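Local coordinates for putative silent information regulator 2 (Leishmania infantum, PDB 5OL0), which probably removes acetyl groups from lysine side chains of proteins in an NAD-dependent reaction, as a zinc-containing class I sirtuin, at residues A106-E117 and L299-S310. Numbering follows the deposited sequence.
Sequences AVHHFIRLLQDE and LSEALAKRMRLS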
loop_
_atom_site.group_PDB
_atom_site.type_symbol
_atom_site.label_atom_id
_atom_site.label_comp_id
_atom_site.label_asym_id
_atom_site.label_seq_id
_atom_site.Cartn_x
_atom_site.Cartn_y
_atom_site.Cartn_z
ATOM N N ALA A 106 -10.048 5.550 7.640
ATOM C CA ALA A 106 -9.533 6.792 8.185
ATOM C C ALA A 106 -8.119 7.114 7.654
ATOM O O ALA A 106 -7.849 8.239 7.256
ATOM C CB ALA A 106 -9.545 6.719 9.707
ATOM N N VAL A 107 -7.242 6.121 7.553
ATOM C CA VAL A 107 -5.915 6.368 6.960
ATOM C C VAL A 107 -6.064 6.935 5.527
ATOM O O VAL A 107 -5.397 7.897 5.151
ATOM C CB VAL A 107 -5.098 5.051 6.926
ATOM C CG1 VAL A 107 -3.905 5.156 5.994
ATOM C CG2 VAL A 107 -4.630 4.646 8.328
ATOM N N HIS A 108 -6.880 6.277 4.718
ATOM C CA HIS A 108 -7.056 6.675 3.331
ATOM C C HIS A 108 -7.600 8.130 3.142
ATOM O O HIS A 108 -7.130 8.955 2.266
ATOM C CB HIS A 108 -7.922 5.644 2.586
ATOM C CG HIS A 108 -7.379 4.240 2.596
ATOM N ND1 HIS A 108 -6.390 3.819 1.732
ATOM C CD2 HIS A 108 -7.695 3.159 3.345
ATOM C CE1 HIS A 108 -6.119 2.548 1.964
ATOM N NE2 HIS A 108 -6.902 2.120 2.924
ATOM N N HIS A 109 -8.621 8.436 3.924
ATOM C CA HIS A 109 -9.179 9.778 3.963
ATOM C C HIS A 109 -8.126 10.775 4.471
ATOM O O HIS A 109 -8.062 11.873 3.980
ATOM C CB HIS A 109 -10.423 9.820 4.863
ATOM C CG HIS A 109 -11.601 9.118 4.270
ATOM N ND1 HIS A 109 -12.091 9.440 3.029
ATOM C CD2 HIS A 109 -12.370 8.109 4.735
ATOM C CE1 HIS A 109 -13.121 8.667 2.763
ATOM N NE2 HIS A 109 -13.334 7.877 3.793
ATOM N N PHE A 110 -7.343 10.391 5.468
ATOM C CA PHE A 110 -6.287 11.270 5.959
ATOM C C PHE A 110 -5.320 11.685 4.851
ATOM O O PHE A 110 -4.904 12.813 4.776
ATOM C CB PHE A 110 -5.542 10.627 7.139
ATOM C CG PHE A 110 -4.453 11.486 7.713
ATOM C CD1 PHE A 110 -4.767 12.636 8.418
ATOM C CD2 PHE A 110 -3.111 11.136 7.592
ATOM C CE1 PHE A 110 -3.789 13.454 8.950
ATOM C CE2 PHE A 110 -2.111 11.927 8.167
ATOM C CZ PHE A 110 -2.447 13.111 8.827
ATOM N N ILE A 111 -4.911 10.727 4.037
ATOM C CA ILE A 111 -3.999 11.039 2.999
ATOM C C ILE A 111 -4.629 12.048 2.007
ATOM O O ILE A 111 -3.960 12.922 1.456
ATOM C CB ILE A 111 -3.541 9.694 2.283
ATOM C CG1 ILE A 111 -2.788 8.792 3.246
ATOM C CG2 ILE A 111 -2.689 10.035 1.094
ATOM C CD1 ILE A 111 -2.520 7.389 2.715
ATOM N N ARG A 112 -5.894 11.831 1.682
ATOM C CA ARG A 112 -6.605 12.784 0.921
ATOM C C ARG A 112 -6.543 14.165 1.581
ATOM O O ARG A 112 -6.337 15.182 0.880
ATOM C CB ARG A 112 -8.034 12.335 0.743
ATOM C CG ARG A 112 -9.024 13.381 0.238
ATOM C CD ARG A 112 -8.646 13.841 -1.125
ATOM N NE ARG A 112 -9.555 14.858 -1.665
ATOM C CZ ARG A 112 -10.828 14.658 -2.096
ATOM N NH1 ARG A 112 -11.508 15.677 -2.617
ATOM N NH2 ARG A 112 -11.454 13.481 -2.009
ATOM N N LEU A 113 -6.771 14.237 2.880
ATOM C CA LEU A 113 -6.619 15.541 3.556
ATOM C C LEU A 113 -5.229 16.122 3.407
ATOM O O LEU A 113 -5.120 17.323 3.190
ATOM C CB LEU A 113 -6.948 15.456 5.016
ATOM C CG LEU A 113 -8.382 15.039 5.324
ATOM C CD1 LEU A 113 -8.534 15.098 6.845
ATOM C CD2 LEU A 113 -9.453 15.851 4.601
ATOM N N LEU A 114 -4.161 15.296 3.511
ATOM C CA LEU A 114 -2.834 15.868 3.326
ATOM C C LEU A 114 -2.739 16.485 1.932
ATOM O O LEU A 114 -2.154 17.518 1.772
ATOM C CB LEU A 114 -1.721 14.838 3.486
ATOM C CG LEU A 114 -1.588 14.260 4.906
ATOM C CD1 LEU A 114 -0.494 13.179 4.955
ATOM C CD2 LEU A 114 -1.296 15.377 5.912
ATOM N N GLN A 115 -3.330 15.852 0.936
ATOM C CA GLN A 115 -3.267 16.377 -0.417
ATOM C C GLN A 115 -3.976 17.701 -0.496
ATOM O O GLN A 115 -3.446 18.670 -1.019
ATOM C CB GLN A 115 -3.931 15.424 -1.391
ATOM C CG GLN A 115 -4.281 15.970 -2.771
ATOM C CD GLN A 115 -5.026 14.901 -3.526
ATOM O OE1 GLN A 115 -4.461 13.855 -3.874
ATOM N NE2 GLN A 115 -6.320 15.102 -3.697
ATOM N N ASP A 116 -5.174 17.732 0.034
ATOM C CA ASP A 116 -5.945 18.995 0.015
ATOM C C ASP A 116 -5.311 20.133 0.809
ATOM O O ASP A 116 -5.562 21.292 0.484
ATOM C CB ASP A 116 -7.366 18.761 0.433
ATOM C CG ASP A 116 -8.105 17.840 -0.564
ATOM O OD1 ASP A 116 -7.586 17.590 -1.680
ATOM O OD2 ASP A 116 -9.187 17.331 -0.233
ATOM N N GLU A 117 -4.473 19.805 1.792
ATOM C CA GLU A 117 -3.679 20.811 2.513
ATOM C C GLU A 117 -2.399 21.260 1.766
ATOM O O GLU A 117 -1.667 22.113 2.258
ATOM C CB GLU A 117 -3.246 20.255 3.883
ATOM C CG GLU A 117 -4.369 20.051 4.844
ATOM C CD GLU A 117 -4.772 21.392 5.453
ATOM O OE1 GLU A 117 -4.014 21.957 6.287
ATOM O OE2 GLU A 117 -5.838 21.910 5.066
ATOM N N LEU A 299 -7.070 19.008 11.814
ATOM C CA LEU A 299 -7.824 18.426 10.702
ATOM C C LEU A 299 -8.918 17.457 11.148
ATOM O O LEU A 299 -9.482 16.700 10.341
ATOM C CB LEU A 299 -6.858 17.745 9.802
ATOM C CG LEU A 299 -5.744 18.592 9.231
ATOM C CD1 LEU A 299 -4.863 17.768 8.317
ATOM C CD2 LEU A 299 -6.325 19.755 8.449
ATOM N N SER A 300 -9.279 17.505 12.420
ATOM C CA SER A 300 -10.196 16.528 12.972
ATOM C C SER A 300 -11.623 16.711 12.460
ATOM O O SER A 300 -12.322 15.708 12.268
ATOM C CB SER A 300 -10.179 16.532 14.513
ATOM O OG SER A 300 -10.550 17.806 14.983
ATOM N N GLU A 301 -12.043 17.946 12.175
ATOM C CA GLU A 301 -13.376 18.125 11.591
ATOM C C GLU A 301 -13.432 17.674 10.169
ATOM O O GLU A 301 -14.379 17.073 9.790
ATOM C CB GLU A 301 -13.885 19.554 11.693
ATOM C CG GLU A 301 -14.238 19.958 13.115
ATOM C CD GLU A 301 -15.270 19.032 13.746
ATOM O OE1 GLU A 301 -16.339 18.825 13.145
ATOM O OE2 GLU A 301 -15.001 18.479 14.829
ATOM N N ALA A 302 -12.422 17.995 9.373
ATOM C CA ALA A 302 -12.409 17.554 7.988
ATOM C C ALA A 302 -12.388 16.033 7.855
ATOM O O ALA A 302 -13.097 15.451 6.997
ATOM C CB ALA A 302 -11.241 18.181 7.254
ATOM N N LEU A 303 -11.693 15.369 8.781
ATOM C CA LEU A 303 -11.596 13.912 8.763
ATOM C C LEU A 303 -12.880 13.236 9.167
ATOM O O LEU A 303 -13.216 12.235 8.572
ATOM C CB LEU A 303 -10.461 13.374 9.669
ATOM C CG LEU A 303 -10.208 11.856 9.650
ATOM C CD1 LEU A 303 -9.872 11.290 8.258
ATOM C CD2 LEU A 303 -9.069 11.556 10.606
ATOM N N ALA A 304 -13.552 13.740 10.215
ATOM C CA ALA A 304 -14.817 13.132 10.696
ATOM C C ALA A 304 -15.864 13.310 9.594
ATOM O O ALA A 304 -16.612 12.402 9.284
ATOM C CB ALA A 304 -15.276 13.767 12.001
ATOM N N LYS A 305 -15.805 14.435 8.911
ATOM C CA LYS A 305 -16.697 14.686 7.818
ATOM C C LYS A 305 -16.449 13.733 6.642
ATOM O O LYS A 305 -17.410 13.315 5.993
ATOM C CB LYS A 305 -16.544 16.125 7.335
ATOM C CG LYS A 305 -17.494 16.469 6.192
ATOM C CD LYS A 305 -17.491 17.953 5.862
ATOM C CE LYS A 305 -18.490 18.241 4.742
ATOM N NZ LYS A 305 -18.027 19.402 3.945
ATOM N N ARG A 306 -15.201 13.392 6.317
ATOM C CA ARG A 306 -14.986 12.418 5.232
ATOM C C ARG A 306 -15.436 11.027 5.644
ATOM O O ARG A 306 -16.003 10.251 4.852
ATOM C CB ARG A 306 -13.527 12.326 4.816
ATOM C CG ARG A 306 -13.010 13.524 4.108
ATOM C CD ARG A 306 -13.478 13.568 2.682
ATOM N NE ARG A 306 -13.426 14.937 2.203
ATOM C CZ ARG A 306 -12.321 15.628 1.913
ATOM N NH1 ARG A 306 -11.108 15.092 2.027
ATOM N NH2 ARG A 306 -12.427 16.889 1.489
ATOM N N MET A 307 -15.153 10.688 6.880
ATOM C CA MET A 307 -15.510 9.396 7.397
ATOM C C MET A 307 -17.037 9.118 7.477
ATOM O O MET A 307 -17.480 8.045 7.097
ATOM C CB MET A 307 -14.859 9.225 8.735
ATOM C CG MET A 307 -13.365 8.945 8.549
ATOM S SD MET A 307 -12.605 8.874 10.144
ATOM C CE MET A 307 -13.096 7.188 10.576
ATOM N N ARG A 308 -17.829 10.068 7.946
ATOM C CA ARG A 308 -19.310 9.945 7.889
ATOM C C ARG A 308 -19.819 9.842 6.464
ATOM O O ARG A 308 -20.621 8.947 6.162
ATOM C CB ARG A 308 -20.016 11.131 8.561
ATOM C CG ARG A 308 -20.164 10.993 10.080
ATOM C CD ARG A 308 -21.088 12.059 10.659
ATOM N NE ARG A 308 -20.733 13.388 10.146
ATOM C CZ ARG A 308 -19.715 14.141 10.573
ATOM N NH1 ARG A 308 -18.907 13.721 11.559
ATOM N NH2 ARG A 308 -19.508 15.335 10.005
ATOM N N LEU A 309 -19.320 10.744 5.602
ATOM C CA LEU A 309 -19.712 10.840 4.173
ATOM C C LEU A 309 -19.530 9.546 3.364
ATOM O O LEU A 309 -20.044 9.452 2.242
ATOM C CB LEU A 309 -19.014 12.029 3.445
ATOM C CG LEU A 309 -19.721 13.411 3.392
ATOM C CD1 LEU A 309 -20.313 13.915 4.711
ATOM C CD2 LEU A 309 -18.788 14.470 2.820
ATOM N N SER A 310 -18.826 8.557 3.915
ATOM C CA SER A 310 -18.688 7.282 3.234
ATOM C C SER A 310 -18.426 6.094 4.160
ATOM O O SER A 310 -17.601 5.251 3.837
ATOM C CB SER A 310 -17.574 7.426 2.199
ATOM O OG SER A 310 -16.467 8.072 2.795
HETATM O O HOH W 1 -15.015 5.376 3.751
#
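Leu303 and Arg306 of helix 300-308 are two knobs set into holes on helix 106-116. This is helix-helix packing on the Rossmann-type domain of a sirtuin. Helix 106-116 lies against parallel strands 36-40 and 120-125 through Ile111. The C-terminal helix packs on its outer side. The segments run closer to antiparallel than parallel, at 129°, with axes 9.6 Å apart at closest approach.

Leu303 sits among Ala106, His109, Phe110 and Leu113. Its CG is anti to the backbone N (chi1 -176°), and CD1 comes to 3.7 Å from His109 CB. Leu113 answers with both methyls: CD1 lies against Leu303 CB, and CD2 touches Ala302 CB at 4.0 Å. At one end of the interface Met307 lays CE on Ala106 CB. At the other end Leu299 CD2 rests on the carboxylate carbon of Glu117, and the two side chains run alongside one another, pointing opposite ways.

Arg306 does two jobs. Its CB sits over one face of the His109 ring, a CH-pi contact 4.0 Å from the centroid. Its chain then bends at chi2 and carries the guanidinium to Arg112. The two guanidinium groups stack, offset, with planes 23° apart. The like charges come close, with Arg112 NE 4.0 Å from Arg306 NH1, and Asp116 probably offsets them. OD2 of Asp116 forms a salt bridge with Arg112 NE at 2.9 Å and a long one with Arg306 NH2. Arg112 NH2 is also bonded to Ala135 O, which helps fix its guanidinium. Arg306 NH1 is buried with no polar partner in the model, against Arg112 CG and Leu113 CD2, each at 3.2 Å.

Ser310 is poorly ordered, but a water in the plane of the His109 ring lies 3.0 Å from His109 NE2 and also reaches Ser310 O.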